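Local coordinates for protein cortical-lytic enzyme (PDB 5JIP) that probably acts as a lysozyme-type muramidase of glycoside hydrolase family 25, cleaving spore cortex peptidoglycan during germination, at residues V264-N269 with S286-P291. Residues are numbered along the deposited sequence; the frame is centred on the assembly and turned at random.
Sequences VFVNDN and SRFYLP
Phe288 lays one face of its ring against Val266. The valine CB stands 4.0 Å from the ring centroid, 12° off the normal, a CH-pi contact over the face. A chi1 of -54° sets Phe288 CG beside its own backbone N and brings the ring to the beta hairpin formed by strands 259-266 and 269-275. Asn269 meets the same ring differently: its CB lies in the ring plane at the edge, 3.9 Å from Phe288 CE1. The ring also touches Ile283 and Ala271. Leu290 reaches over with a single methyl group. Its CD2 packs 4.0 Å from Val266 CG1, the two side chains crossing at about a right angle. CD2 also lies 3.5 Å from Asn267 ND2, a contact of methyl with amide. The other end of this amide is engaged elsewhere, since Asn267 OD1 accepts a hydrogen bond from Lys297 N. The hairpin is closed by a type I' turn from Val266 to Asn269, with Asn269 N bonded to Val266 O at 2.8 Å. The contact joins the end of strand 259-266 and this turn, in the four-stranded sheet, to the loop leaving strand 280-284 of the three-stranded sheet. The two sheets are consistent with a fibronectin type III-like sandwich, away from the magnesium site. No hydrogen bond links the two segments, so their direct attachment rests on apolar and van der Waals packing centred on Val266 and Phe288.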
# COMPACT_ATOMS: atom_id res chain seq x y z
N VAL A 264 -6.13 -2.88 -11.79
CA VAL A 264 -7.09 -3.42 -12.76
C VAL A 264 -6.77 -2.87 -14.14
O VAL A 264 -6.38 -1.70 -14.29
CB VAL A 264 -8.54 -3.08 -12.36
CG1 VAL A 264 -9.52 -3.55 -13.42
CG2 VAL A 264 -8.85 -3.71 -11.00
N PHE A 265 -6.96 -3.72 -15.14
CA PHE A 265 -6.59 -3.40 -16.52
C PHE A 265 -7.72 -3.76 -17.47
O PHE A 265 -8.41 -4.76 -17.28
CB PHE A 265 -5.35 -4.15 -16.92
CG PHE A 265 -4.15 -3.88 -16.04
CD1 PHE A 265 -3.95 -4.59 -14.86
CD2 PHE A 265 -3.22 -2.90 -16.40
CE1 PHE A 265 -2.83 -4.34 -14.06
CE2 PHE A 265 -2.11 -2.62 -15.60
CZ PHE A 265 -1.91 -3.34 -14.43
N VAL A 266 -7.87 -2.93 -18.52
CA VAL A 266 -8.79 -3.18 -19.62
C VAL A 266 -7.96 -3.34 -20.89
O VAL A 266 -7.26 -2.41 -21.30
CB VAL A 266 -9.82 -2.04 -19.78
CG1 VAL A 266 -10.68 -2.30 -21.03
CG2 VAL A 266 -10.68 -1.88 -18.54
N ASN A 267 -8.03 -4.53 -21.50
CA ASN A 267 -7.18 -4.87 -22.62
C ASN A 267 -5.74 -4.43 -22.31
O ASN A 267 -5.09 -3.79 -23.14
CB ASN A 267 -7.68 -4.21 -23.91
CG ASN A 267 -9.05 -4.71 -24.34
OD1 ASN A 267 -9.43 -5.85 -24.07
ND2 ASN A 267 -9.79 -3.86 -25.02
N ASP A 268 -5.26 -4.72 -21.10
CA ASP A 268 -3.89 -4.48 -20.67
C ASP A 268 -3.57 -3.00 -20.46
O ASP A 268 -2.42 -2.66 -20.12
CB ASP A 268 -2.86 -5.06 -21.65
CG ASP A 268 -2.98 -6.58 -21.79
OD1 ASP A 268 -3.31 -7.26 -20.79
OD2 ASP A 268 -2.77 -7.10 -22.90
N ASN A 269 -4.53 -2.11 -20.65
CA ASN A 269 -4.35 -0.72 -20.32
C ASN A 269 -4.78 -0.52 -18.88
O ASN A 269 -5.79 -1.08 -18.44
CB ASN A 269 -5.15 0.19 -21.24
CG ASN A 269 -4.77 0.02 -22.69
OD1 ASN A 269 -5.55 -0.47 -23.51
ND2 ASN A 269 -3.55 0.41 -23.01
N SER A 286 -15.36 5.04 -22.03
CA SER A 286 -14.88 6.03 -22.99
C SER A 286 -13.39 6.27 -22.88
O SER A 286 -12.79 6.81 -23.81
CB SER A 286 -15.62 7.35 -22.77
OG SER A 286 -15.26 7.90 -21.53
N ARG A 287 -12.77 5.89 -21.77
CA ARG A 287 -11.33 6.08 -21.63
C ARG A 287 -10.53 5.07 -22.41
O ARG A 287 -9.30 5.19 -22.44
CB ARG A 287 -10.92 6.01 -20.15
CG ARG A 287 -11.45 7.18 -19.34
CD ARG A 287 -10.92 7.18 -17.93
NE ARG A 287 -11.56 8.22 -17.13
CZ ARG A 287 -11.45 8.33 -15.81
NH1 ARG A 287 -10.71 7.47 -15.11
NH2 ARG A 287 -12.09 9.32 -15.18
N PHE A 288 -11.18 4.10 -23.05
CA PHE A 288 -10.48 3.02 -23.75
C PHE A 288 -11.04 2.85 -25.15
O PHE A 288 -12.23 3.09 -25.40
CB PHE A 288 -10.62 1.71 -22.97
CG PHE A 288 -10.17 1.82 -21.56
CD1 PHE A 288 -8.85 1.59 -21.23
CD2 PHE A 288 -11.05 2.20 -20.57
CE1 PHE A 288 -8.44 1.72 -19.93
CE2 PHE A 288 -10.65 2.34 -19.29
CZ PHE A 288 -9.33 2.10 -18.96
N TYR A 289 -10.17 2.44 -26.07
CA TYR A 289 -10.57 2.10 -27.44
C TYR A 289 -11.23 0.72 -27.41
O TYR A 289 -10.55 -0.30 -27.41
CB TYR A 289 -9.38 2.08 -28.40
CG TYR A 289 -8.62 3.38 -28.53
CD1 TYR A 289 -9.26 4.54 -28.95
CD2 TYR A 289 -7.25 3.44 -28.25
CE1 TYR A 289 -8.56 5.74 -29.07
CE2 TYR A 289 -6.54 4.64 -28.36
CZ TYR A 289 -7.20 5.77 -28.78
OH TYR A 289 -6.50 6.95 -28.90
N LEU A 290 -12.56 0.69 -27.40
CA LEU A 290 -13.30 -0.58 -27.32
C LEU A 290 -14.16 -0.77 -28.57
O LEU A 290 -15.35 -0.40 -28.57
CB LEU A 290 -14.15 -0.60 -26.05
CG LEU A 290 -13.36 -0.47 -24.74
CD1 LEU A 290 -14.31 -0.41 -23.56
CD2 LEU A 290 -12.36 -1.60 -24.57
N PRO A 291 -13.62 -1.36 -29.64
CA PRO A 291 -14.43 -1.56 -30.86
C PRO A 291 -15.72 -2.30 -30.56
O PRO A 291 -15.74 -3.28 -29.81
CB PRO A 291 -13.50 -2.38 -31.76
CG PRO A 291 -12.51 -3.00 -30.86
CD PRO A 291 -12.30 -2.00 -29.77